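Local atomic coordinates of cytoplasmic protein (Cryptococcus neoformans var. grubii serotype A, PDB entry 7LPO), a protein that probably hydrolyses steryl beta-glucosides, as a sterylglucosidase of glycoside hydrolase family 5. Residues I736-H740 with G741-I745; K230-Q233 with D234-D238; D193-A196 with M197-G200; G648-P652 with T653-D657. All blocks are in the same frame, centred on the assembly; numbering follows the deposited sequence.

From the N terminus the order is contact 3, contact 2, contact 4, contact 1. Each joins two adjoining segments, so the four run in series and none nests in or crosses another. Contact 3 closes a beta turn in the loop between helices 159-163 and 206-221. Contact 2 starts helix 232-254; both probably belong to the TIM-barrel part expected of family 5. Contact 4 forms the short helix 652-656, which meets helix 83-93 and the later helix 713-716. Contact 1 closes the arch between strands 734-738 and 742-746 in the C-terminal domain. Contacts 1 and 2 lie on opposite sides of the chain's centre, with their own centres about 58 Å apart.

Contact 1: I736-H740 with G741-I745; sequences IVASH and GRVEI
G741 follows H740 at the bend between two strands. Its positive phi (78°) turns the chain. The H740 ring lies outside the bend; S739 OG sits at its edge, in the ring plane, with S739 OG to H740 ND1 at 2.8 Å. That ring also stacks on Y764. H740 O accepts a hydrogen bond from W752 NE1. R742 begins the next strand, with its CB directed away from 736-740. Its guanidinium group forms a salt bridge with E703, and its side chain makes a cation-pi contact with W753. V743 has its CB turned toward 736-740. Its CG2 meets I736 CG2 at 4.0 Å, and its CG1 faces A738 CB at 4.3 Å, so the two methyl branches each take a different partner. The arrangement is a beta arch. Strands 736-738 and 742-745 run at 152° to each other with axes 8.2 Å apart, and no hydrogen bond joins them. Each pairs with a different strand instead: V737 and S739 with strand 761-770, R742 and E744 with strand 749-753. Side chains pack between the two layers, in keeping with the beta-sandwich expected of this C-terminal domain. I745 extends the apolar row: its CG2 touches I736 CD1 at 3.8 Å. I736 reaches it because CD1 lies anti to CA (chi2 165°). The two isoleucine side chains overlap alongside, running opposite ways, and I736 also rests on I766 and V768.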
loop_
_atom_site.group_PDB
_atom_site.type_symbol
_atom_site.label_atom_id
_atom_site.label_comp_id
_atom_site.label_asym_id
_atom_site.label_seq_id
_atom_site.Cartn_x
_atom_site.Cartn_y
_atom_site.Cartn_z
ATOM N N ILE A 736 -21.731 -6.383 -29.581
ATOM C CA ILE A 736 -22.208 -6.730 -28.248
ATOM C C ILE A 736 -23.237 -7.848 -28.359
ATOM O O ILE A 736 -24.158 -7.772 -29.178
ATOM C CB ILE A 736 -22.818 -5.508 -27.538
ATOM C CG1 ILE A 736 -21.750 -4.421 -27.332
ATOM C CG2 ILE A 736 -23.447 -5.925 -26.219
ATOM C CD1 ILE A 736 -22.317 -3.069 -26.975
ATOM N N VAL A 737 -23.087 -8.871 -27.523
ATOM C CA VAL A 737 -24.015 -9.996 -27.459
ATOM C C VAL A 737 -24.438 -10.149 -26.003
ATOM O O VAL A 737 -23.629 -10.546 -25.156
ATOM C CB VAL A 737 -23.387 -11.294 -27.985
ATOM C CG1 VAL A 737 -24.386 -12.446 -27.906
ATOM C CG2 VAL A 737 -22.901 -11.104 -29.413
ATOM N N ALA A 738 -25.694 -9.831 -25.710
ATOM C CA ALA A 738 -26.254 -9.978 -24.374
ATOM C C ALA A 738 -27.338 -11.049 -24.375
ATOM O O ALA A 738 -28.146 -11.130 -25.305
ATOM C CB ALA A 738 -26.825 -8.651 -23.869
ATOM N N SER A 739 -27.352 -11.868 -23.322
ATOM C CA SER A 739 -28.276 -12.993 -23.253
ATOM C C SER A 739 -29.699 -12.547 -22.940
ATOM O O SER A 739 -30.656 -13.220 -23.338
ATOM C CB SER A 739 -27.805 -13.987 -22.190
ATOM O OG SER A 739 -27.807 -13.369 -20.912
ATOM N N HIS A 740 -29.845 -11.446 -22.213
ATOM C CA HIS A 740 -31.132 -10.874 -21.861
ATOM C C HIS A 740 -31.046 -9.366 -22.042
ATOM O O HIS A 740 -29.960 -8.783 -22.015
ATOM C CB HIS A 740 -31.526 -11.192 -20.406
ATOM C CG HIS A 740 -31.610 -12.654 -20.099
ATOM N ND1 HIS A 740 -30.514 -13.491 -20.141
ATOM C CD2 HIS A 740 -32.661 -13.428 -19.733
ATOM C CE1 HIS A 740 -30.887 -14.717 -19.821
ATOM N NE2 HIS A 740 -32.185 -14.708 -19.574
ATOM N N GLY A 741 -32.201 -8.733 -22.227
ATOM C CA GLY A 741 -32.283 -7.286 -22.142
ATOM C C GLY A 741 -31.783 -6.542 -23.373
ATOM O O GLY A 741 -31.673 -7.084 -24.479
ATOM N N ARG A 742 -31.496 -5.256 -23.157
ATOM C CA ARG A 742 -31.088 -4.338 -24.211
ATOM C C ARG A 742 -29.914 -3.497 -23.723
ATOM O O ARG A 742 -29.694 -3.340 -22.519
ATOM C CB ARG A 742 -32.245 -3.422 -24.640
ATOM C CG ARG A 742 -32.676 -2.444 -23.570
ATOM C CD ARG A 742 -33.901 -1.617 -23.988
ATOM N NE ARG A 742 -34.378 -0.762 -22.897
ATOM C CZ ARG A 742 -33.911 0.457 -22.641
ATOM N NH1 ARG A 742 -32.959 0.977 -23.403
ATOM N NH2 ARG A 742 -34.398 1.158 -21.626
ATOM N N VAL A 743 -29.163 -2.939 -24.677
ATOM C CA VAL A 743 -27.957 -2.176 -24.374
ATOM C C VAL A 743 -27.891 -0.926 -25.245
ATOM O O VAL A 743 -28.489 -0.853 -26.320
ATOM C CB VAL A 743 -26.670 -3.009 -24.590
ATOM C CG1 VAL A 743 -26.800 -4.397 -23.969
ATOM C CG2 VAL A 743 -26.372 -3.140 -26.082
ATOM N N GLU A 744 -27.128 0.056 -24.770
ATOM C CA GLU A 744 -26.774 1.225 -25.561
ATOM C C GLU A 744 -25.447 1.760 -25.040
ATOM O O GLU A 744 -25.175 1.711 -23.839
ATOM C CB GLU A 744 -27.869 2.299 -25.511
ATOM C CG GLU A 744 -27.822 3.205 -24.314
ATOM C CD GLU A 744 -28.743 4.410 -24.457
ATOM O OE1 GLU A 744 -29.825 4.269 -25.069
ATOM O OE2 GLU A 744 -28.379 5.499 -23.953
ATOM N N ILE A 745 -24.623 2.268 -25.951
ATOM C CA ILE A 745 -23.295 2.765 -25.619
ATOM C C ILE A 745 -23.269 4.277 -25.789
ATOM O O ILE A 745 -23.898 4.823 -26.703
ATOM C CB ILE A 745 -22.206 2.111 -26.495
ATOM C CG1 ILE A 745 -22.506 2.336 -27.977
ATOM C CG2 ILE A 745 -22.105 0.607 -26.232
ATOM C CD1 ILE A 745 -21.437 1.801 -28.934
#

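Contact 2: K230-Q233 with D234-D238; sequences KNIQ and DFLQD
N231 O is held by two backbone donors. F235 N lies 3.1 Å from N231 O, nearly along the C=O axis; D234 N, 2.9 Å from N231 O, adds a weak, bent bond. The N231 side chain caps the same turn: its OD1 accepts from Q233 N at 2.7 Å, 24° out of the carbonyl plane. That OD1 bond makes N231 the N-cap of helix 232-254 and closes an Asx turn; ND2 is held by A222 O. One water bridges N231 N and D234 OD2, and a second bridges Q233 NE2 and D234 OD1. D234 also forms a salt bridge with K219. K230 runs extended past the first turn, and its NZ forms a salt bridge with D238 OD2, 2.8 Å away, using the anti lone pair of that oxygen. Elsewhere on the helix, I232 CD1 packs on L236 CG at 3.6 Å. CG1 lies anti to the backbone N (chi1 -176°), and a bend at chi2 turns CD1 onto the leucine. F214 touches both residues. Q233 and Q237 lie side by side with amide planes 19° apart. Q233 OE1 accepts from K219 N; Q237 NE2 donates to F215 O and Q237 OE1 bonds to H408 ND1.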
loop_
_atom_site.group_PDB
_atom_site.type_symbol
_atom_site.label_atom_id
_atom_site.label_comp_id
_atom_site.label_asym_id
_atom_site.label_seq_id
_atom_site.Cartn_x
_atom_site.Cartn_y
_atom_site.Cartn_z
ATOM N N LYS A 230 4.346 8.657 30.120
ATOM C CA LYS A 230 3.700 7.556 29.410
ATOM C C LYS A 230 4.738 6.536 28.957
ATOM O O LYS A 230 5.897 6.872 28.710
ATOM C CB LYS A 230 2.964 8.035 28.152
ATOM C CG LYS A 230 1.823 9.000 28.328
ATOM C CD LYS A 230 1.425 9.506 26.939
ATOM C CE LYS A 230 0.069 10.195 26.922
ATOM N NZ LYS A 230 -0.346 10.559 25.524
ATOM N N ASN A 231 4.321 5.284 28.799
ATOM C CA ASN A 231 5.177 4.368 28.057
ATOM C C ASN A 231 5.343 4.869 26.619
ATOM O O ASN A 231 4.431 5.452 26.028
ATOM C CB ASN A 231 4.610 2.951 28.056
ATOM C CG ASN A 231 5.583 1.933 27.424
ATOM O OD1 ASN A 231 5.599 1.728 26.211
ATOM N ND2 ASN A 231 6.396 1.313 28.252
ATOM N N ILE A 232 6.536 4.664 26.061
ATOM C CA ILE A 232 6.798 5.040 24.671
ATOM C C ILE A 232 5.715 4.514 23.732
ATOM O O ILE A 232 5.394 5.153 22.720
ATOM C CB ILE A 232 8.200 4.537 24.260
ATOM C CG1 ILE A 232 8.566 4.987 22.852
ATOM C CG2 ILE A 232 8.272 3.016 24.356
ATOM C CD1 ILE A 232 8.449 6.463 22.632
ATOM N N GLN A 233 5.113 3.369 24.060
ATOM C CA GLN A 233 4.049 2.828 23.215
ATOM C C GLN A 233 2.879 3.802 23.100
ATOM O O GLN A 233 2.364 4.045 22.001
ATOM C CB GLN A 233 3.573 1.476 23.764
ATOM C CG GLN A 233 2.361 0.900 23.055
ATOM C CD GLN A 233 1.781 -0.319 23.767
ATOM O OE1 GLN A 233 2.489 -1.028 24.485
ATOM N NE2 GLN A 233 0.482 -0.566 23.567
ATOM N N ASP A 234 2.434 4.357 24.233
ATOM C CA ASP A 234 1.313 5.295 24.208
ATOM C C ASP A 234 1.723 6.626 23.593
ATOM O O ASP A 234 0.970 7.217 22.810
ATOM C CB ASP A 234 0.767 5.502 25.624
ATOM C CG ASP A 234 -0.113 4.336 26.091
ATOM O OD1 ASP A 234 -0.766 3.694 25.235
ATOM O OD2 ASP A 234 -0.143 4.049 27.309
ATOM N N PHE A 235 2.911 7.115 23.939
ATOM C CA PHE A 235 3.412 8.346 23.340
ATOM C C PHE A 235 3.365 8.264 21.814
ATOM O O PHE A 235 2.759 9.116 21.156
ATOM C CB PHE A 235 4.834 8.600 23.856
ATOM C CG PHE A 235 5.426 9.908 23.424
ATOM C CD1 PHE A 235 6.121 10.008 22.230
ATOM C CD2 PHE A 235 5.312 11.031 24.221
ATOM C CE1 PHE A 235 6.676 11.214 21.834
ATOM C CE2 PHE A 235 5.858 12.236 23.828
ATOM C CZ PHE A 235 6.542 12.327 22.641
ATOM N N LEU A 236 3.963 7.220 21.233
ATOM C CA LEU A 236 3.997 7.117 19.775
ATOM C C LEU A 236 2.601 6.912 19.195
ATOM O O LEU A 236 2.219 7.592 18.237
ATOM C CB LEU A 236 4.927 5.983 19.339
ATOM C CG LEU A 236 6.410 6.175 19.663
ATOM C CD1 LEU A 236 7.266 4.950 19.301
ATOM C CD2 LEU A 236 6.948 7.419 18.971
ATOM N N GLN A 237 1.816 5.982 19.754
ATOM C CA GLN A 237 0.498 5.717 19.178
ATOM C C GLN A 237 -0.418 6.929 19.320
ATOM O O GLN A 237 -1.150 7.271 18.385
ATOM C CB GLN A 237 -0.149 4.488 19.832
ATOM C CG GLN A 237 0.469 3.156 19.437
ATOM C CD GLN A 237 -0.474 1.968 19.646
ATOM O OE1 GLN A 237 -1.685 2.059 19.410
ATOM N NE2 GLN A 237 0.089 0.840 20.073
ATOM N N ASP A 238 -0.396 7.593 20.481
ATOM C CA ASP A 238 -1.271 8.746 20.690
ATOM C C ASP A 238 -0.921 9.892 19.748
ATOM O O ASP A 238 -1.811 10.594 19.257
ATOM C CB ASP A 238 -1.189 9.228 22.143
ATOM C CG ASP A 238 -1.892 8.303 23.116
ATOM O OD1 ASP A 238 -2.509 7.312 22.678
ATOM O OD2 ASP A 238 -1.817 8.560 24.334
HETATM O O HOH W 1 1.385 4.489 29.316
HETATM O O HOH W 2 -1.082 2.190 23.044
#

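Contact 3: D193-A196 with M197-G200; sequences DFPA and MIWG
P195 to I198 form a type II beta turn, closed by I198 N bonding to P195 O at 3.2 Å; the donor stands 45° out of the carbonyl plane. M197, at the third position, has the positive phi (63°) usual there in this turn. I198 folds back over the preceding residues. Its CG2 sits over one face of the F194 ring, 3.9 Å from the centroid, a CH-pi contact offset toward the rim. With CG1 anti to the backbone N (chi1 -162°), CG2 is held between N and the carbonyl carbon. There it also meets P195 CD at 4.0 Å. I198 CD1 extends on to P195 CG at 4.1 Å. The F194 ring stacks on H180 and meets W183 edge-to-face. W199 CB approaches the F194 ring obliquely. The M197 side chain, bent at chi2 and chi3, touches E588, L459 and M460. It comes within about 4 Å of a bound Tris molecule, probably from the crystallisation liquor. P195 O takes the I198 amide and a water, which also accepts a weak bond from W199 N, while I198 CG2 packs beside that carbonyl. The residue that closes the turn by its N-H thus also covers it with its side chain.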
loop_
_atom_site.group_PDB
_atom_site.type_symbol
_atom_site.label_atom_id
_atom_site.label_comp_id
_atom_site.label_asym_id
_atom_site.label_seq_id
_atom_site.Cartn_x
_atom_site.Cartn_y
_atom_site.Cartn_z
ATOM N N ASP A 193 23.607 2.427 -7.058
ATOM C CA ASP A 193 23.953 1.037 -6.785
ATOM C C ASP A 193 23.061 0.389 -5.731
ATOM O O ASP A 193 23.312 -0.760 -5.355
ATOM C CB ASP A 193 25.407 0.929 -6.312
ATOM C CG ASP A 193 26.414 0.984 -7.455
ATOM O OD1 ASP A 193 26.002 1.102 -8.631
ATOM O OD2 ASP A 193 27.628 0.909 -7.169
ATOM N N PHE A 194 22.062 1.095 -5.220
ATOM C CA PHE A 194 21.191 0.569 -4.168
ATOM C C PHE A 194 20.543 -0.736 -4.628
ATOM O O PHE A 194 19.833 -0.735 -5.645
ATOM C CB PHE A 194 20.133 1.622 -3.836
ATOM C CG PHE A 194 19.517 1.480 -2.474
ATOM C CD1 PHE A 194 20.282 1.162 -1.373
ATOM C CD2 PHE A 194 18.162 1.689 -2.298
ATOM C CE1 PHE A 194 19.705 1.033 -0.126
ATOM C CE2 PHE A 194 17.581 1.576 -1.052
ATOM C CZ PHE A 194 18.349 1.240 0.033
ATOM N N PRO A 195 20.775 -1.860 -3.949
ATOM C CA PRO A 195 20.242 -3.136 -4.451
ATOM C C PRO A 195 18.722 -3.127 -4.528
ATOM O O PRO A 195 18.031 -2.550 -3.686
ATOM C CB PRO A 195 20.753 -4.170 -3.435
ATOM C CG PRO A 195 21.935 -3.537 -2.794
ATOM C CD PRO A 195 21.660 -2.047 -2.785
ATOM N N ALA A 196 18.207 -3.796 -5.553
ATOM C CA ALA A 196 16.772 -3.853 -5.793
ATOM C C ALA A 196 16.012 -4.348 -4.571
ATOM O O ALA A 196 16.281 -5.437 -4.050
ATOM C CB ALA A 196 16.487 -4.771 -6.983
ATOM N N MET A 197 15.046 -3.545 -4.131
ATOM C CA MET A 197 14.074 -3.930 -3.114
ATOM C C MET A 197 14.719 -4.222 -1.769
ATOM O O MET A 197 14.095 -4.848 -0.901
ATOM C CB MET A 197 13.268 -5.148 -3.567
ATOM C CG MET A 197 12.335 -4.905 -4.758
ATOM S SD MET A 197 11.470 -3.315 -4.744
ATOM C CE MET A 197 9.940 -3.738 -4.003
ATOM N N ILE A 198 15.967 -3.800 -1.561
ATOM C CA ILE A 198 16.579 -4.054 -0.267
ATOM C C ILE A 198 15.950 -3.182 0.811
ATOM O O ILE A 198 16.067 -3.494 2.000
ATOM C CB ILE A 198 18.103 -3.851 -0.332
ATOM C CG1 ILE A 198 18.770 -4.546 0.860
ATOM C CG2 ILE A 198 18.452 -2.393 -0.356
ATOM C CD1 ILE A 198 20.290 -4.626 0.749
ATOM N N TRP A 199 15.254 -2.108 0.426
ATOM C CA TRP A 199 14.674 -1.215 1.423
ATOM C C TRP A 199 13.772 -1.980 2.378
ATOM O O TRP A 199 13.638 -1.600 3.553
ATOM C CB TRP A 199 13.901 -0.082 0.735
ATOM C CG TRP A 199 12.650 -0.535 0.041
ATOM C CD1 TRP A 199 12.502 -0.815 -1.289
ATOM C CD2 TRP A 199 11.373 -0.757 0.640
ATOM N NE1 TRP A 199 11.206 -1.208 -1.551
ATOM C CE2 TRP A 199 10.496 -1.180 -0.381
ATOM C CE3 TRP A 199 10.880 -0.638 1.946
ATOM C CZ2 TRP A 199 9.172 -1.497 -0.137
ATOM C CZ3 TRP A 199 9.555 -0.949 2.182
ATOM C CH2 TRP A 199 8.719 -1.371 1.145
ATOM N N GLY A 200 13.160 -3.066 1.898
ATOM C CA GLY A 200 12.203 -3.804 2.701
ATOM C C GLY A 200 12.833 -4.570 3.848
ATOM O O GLY A 200 12.159 -4.843 4.851
HETATM O O HOH W 3 15.581 -0.864 -2.665
#

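Contact 4: G648-P652 with T653-D657; sequences GDFSP and TLILD
This is a local contact at the N-terminal end of a short helix, where the loop 648-651 runs into helix 652-656. S651 is the N-cap. Its OG accepts from T653 N at 3.1 Å, which makes an ST turn. The hydroxyl reaches that amide because OG is anti to the backbone N (chi1 170°). S651 O takes a second amide: L654 N lies 3.1 Å from S651 O, with the donor 55° out of the carbonyl plane. P652 follows directly after the cap. Proline lacks an N-H, and a first-turn position does not need one. Its carbonyl is shared by an i+3 and an i+4 amide: I655 N, at 3.1 Å, and L656 N, at 3.0 Å, both bond to P652 O, and both bonds are weak. D657 N bonds to T653 O, and D657 is the first residue to leave helical geometry. P652 CB also touches L656 CD1 at 4.2 Å.

Apolar side chains join the loop to the helix. F650 lies nearly perpendicular to the L654 and I655 side chains. L654 CD2 meets F650 CD1 at 4.1 Å, and I655 CG2 meets F650 CE1 at 3.9 Å. Two consecutive helix residues thus each give one methyl to a different part of the ring, and both come to it obliquely. The cluster continues onto helix 83-93. F650, L654 and I655 all touch A93, and L654 also packs on L86. The carbonyl of L654 receives a hydrogen bond from R90 of that helix, and that of I655 one from W94 just after it. I655 further rests on F713 and V714, so the short helix touches both helix 83-93 and helix 713-716.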
loop_
_atom_site.group_PDB
_atom_site.type_symbol
_atom_site.label_atom_id
_atom_site.label_comp_id
_atom_site.label_asym_id
_atom_site.label_seq_id
_atom_site.Cartn_x
_atom_site.Cartn_y
_atom_site.Cartn_z
ATOM N N GLY A 648 -16.154 11.198 -26.137
ATOM C CA GLY A 648 -14.976 10.924 -26.937
ATOM C C GLY A 648 -14.364 12.218 -27.433
ATOM O O GLY A 648 -13.617 12.245 -28.418
ATOM N N ASP A 649 -14.677 13.304 -26.729
ATOM C CA ASP A 649 -14.310 14.653 -27.133
ATOM C C ASP A 649 -12.895 15.038 -26.717
ATOM O O ASP A 649 -12.513 16.201 -26.897
ATOM C CB ASP A 649 -15.316 15.651 -26.548
ATOM C CG ASP A 649 -15.705 16.743 -27.531
ATOM O OD1 ASP A 649 -15.267 16.695 -28.702
ATOM O OD2 ASP A 649 -16.455 17.659 -27.128
ATOM N N PHE A 650 -12.114 14.109 -26.173
ATOM C CA PHE A 650 -10.709 14.341 -25.871
ATOM C C PHE A 650 -9.842 13.605 -26.884
ATOM O O PHE A 650 -10.324 12.803 -27.689
ATOM C CB PHE A 650 -10.361 13.892 -24.446
ATOM C CG PHE A 650 -10.714 12.460 -24.155
ATOM C CD1 PHE A 650 -9.835 11.438 -24.455
ATOM C CD2 PHE A 650 -11.928 12.141 -23.577
ATOM C CE1 PHE A 650 -10.159 10.131 -24.180
ATOM C CE2 PHE A 650 -12.259 10.831 -23.307
ATOM C CZ PHE A 650 -11.371 9.824 -23.612
ATOM N N SER A 651 -8.535 13.885 -26.829
ATOM C CA SER A 651 -7.547 13.352 -27.752
ATOM C C SER A 651 -7.034 12.001 -27.268
ATOM O O SER A 651 -6.925 11.769 -26.059
ATOM C CB SER A 651 -6.380 14.325 -27.882
ATOM O OG SER A 651 -5.308 13.748 -28.595
ATOM N N PRO A 652 -6.718 11.075 -28.177
ATOM C CA PRO A 652 -6.049 9.838 -27.736
ATOM C C PRO A 652 -4.765 10.109 -26.969
ATOM O O PRO A 652 -4.339 9.263 -26.172
ATOM C CB PRO A 652 -5.768 9.074 -29.040
ATOM C CG PRO A 652 -6.404 9.836 -30.140
ATOM C CD PRO A 652 -7.029 11.089 -29.618
ATOM N N THR A 653 -4.136 11.265 -27.184
ATOM C CA THR A 653 -2.893 11.581 -26.489
ATOM C C THR A 653 -3.068 11.585 -24.976
ATOM O O THR A 653 -2.129 11.249 -24.247
ATOM C CB THR A 653 -2.373 12.938 -26.962
ATOM O OG1 THR A 653 -1.974 12.830 -28.333
ATOM C CG2 THR A 653 -1.185 13.396 -26.130
ATOM N N LEU A 654 -4.246 11.974 -24.484
ATOM C CA LEU A 654 -4.489 11.958 -23.046
ATOM C C LEU A 654 -4.332 10.553 -22.473
ATOM O O LEU A 654 -3.699 10.359 -21.428
ATOM C CB LEU A 654 -5.886 12.497 -22.745
ATOM C CG LEU A 654 -6.314 12.452 -21.279
ATOM C CD1 LEU A 654 -5.521 13.449 -20.450
ATOM C CD2 LEU A 654 -7.812 12.725 -21.165
ATOM N N ILE A 655 -4.916 9.555 -23.140
ATOM C CA ILE A 655 -4.937 8.208 -22.576
ATOM C C ILE A 655 -3.769 7.345 -23.025
ATOM O O ILE A 655 -3.619 6.219 -22.527
ATOM C CB ILE A 655 -6.257 7.492 -22.921
ATOM C CG1 ILE A 655 -6.514 7.500 -24.433
ATOM C CG2 ILE A 655 -7.431 8.153 -22.190
ATOM C CD1 ILE A 655 -7.778 6.791 -24.838
ATOM N N LEU A 656 -2.933 7.825 -23.922
ATOM C CA LEU A 656 -1.818 7.025 -24.412
ATOM C C LEU A 656 -0.458 7.633 -24.129
ATOM O O LEU A 656 0.473 6.909 -23.765
ATOM C CB LEU A 656 -1.938 6.806 -25.929
ATOM C CG LEU A 656 -3.168 6.081 -26.462
ATOM C CD1 LEU A 656 -3.106 6.030 -27.986
ATOM C CD2 LEU A 656 -3.259 4.692 -25.862
ATOM N N ASP A 657 -0.297 8.936 -24.320
ATOM C CA ASP A 657 1.031 9.537 -24.304
ATOM C C ASP A 657 1.563 9.624 -22.878
ATOM O O ASP A 657 0.920 10.217 -22.005
ATOM C CB ASP A 657 0.981 10.916 -24.946
ATOM C CG ASP A 657 2.347 11.455 -25.273
ATOM O OD1 ASP A 657 3.173 10.686 -25.796
ATOM O OD2 ASP A 657 2.587 12.645 -25.009
#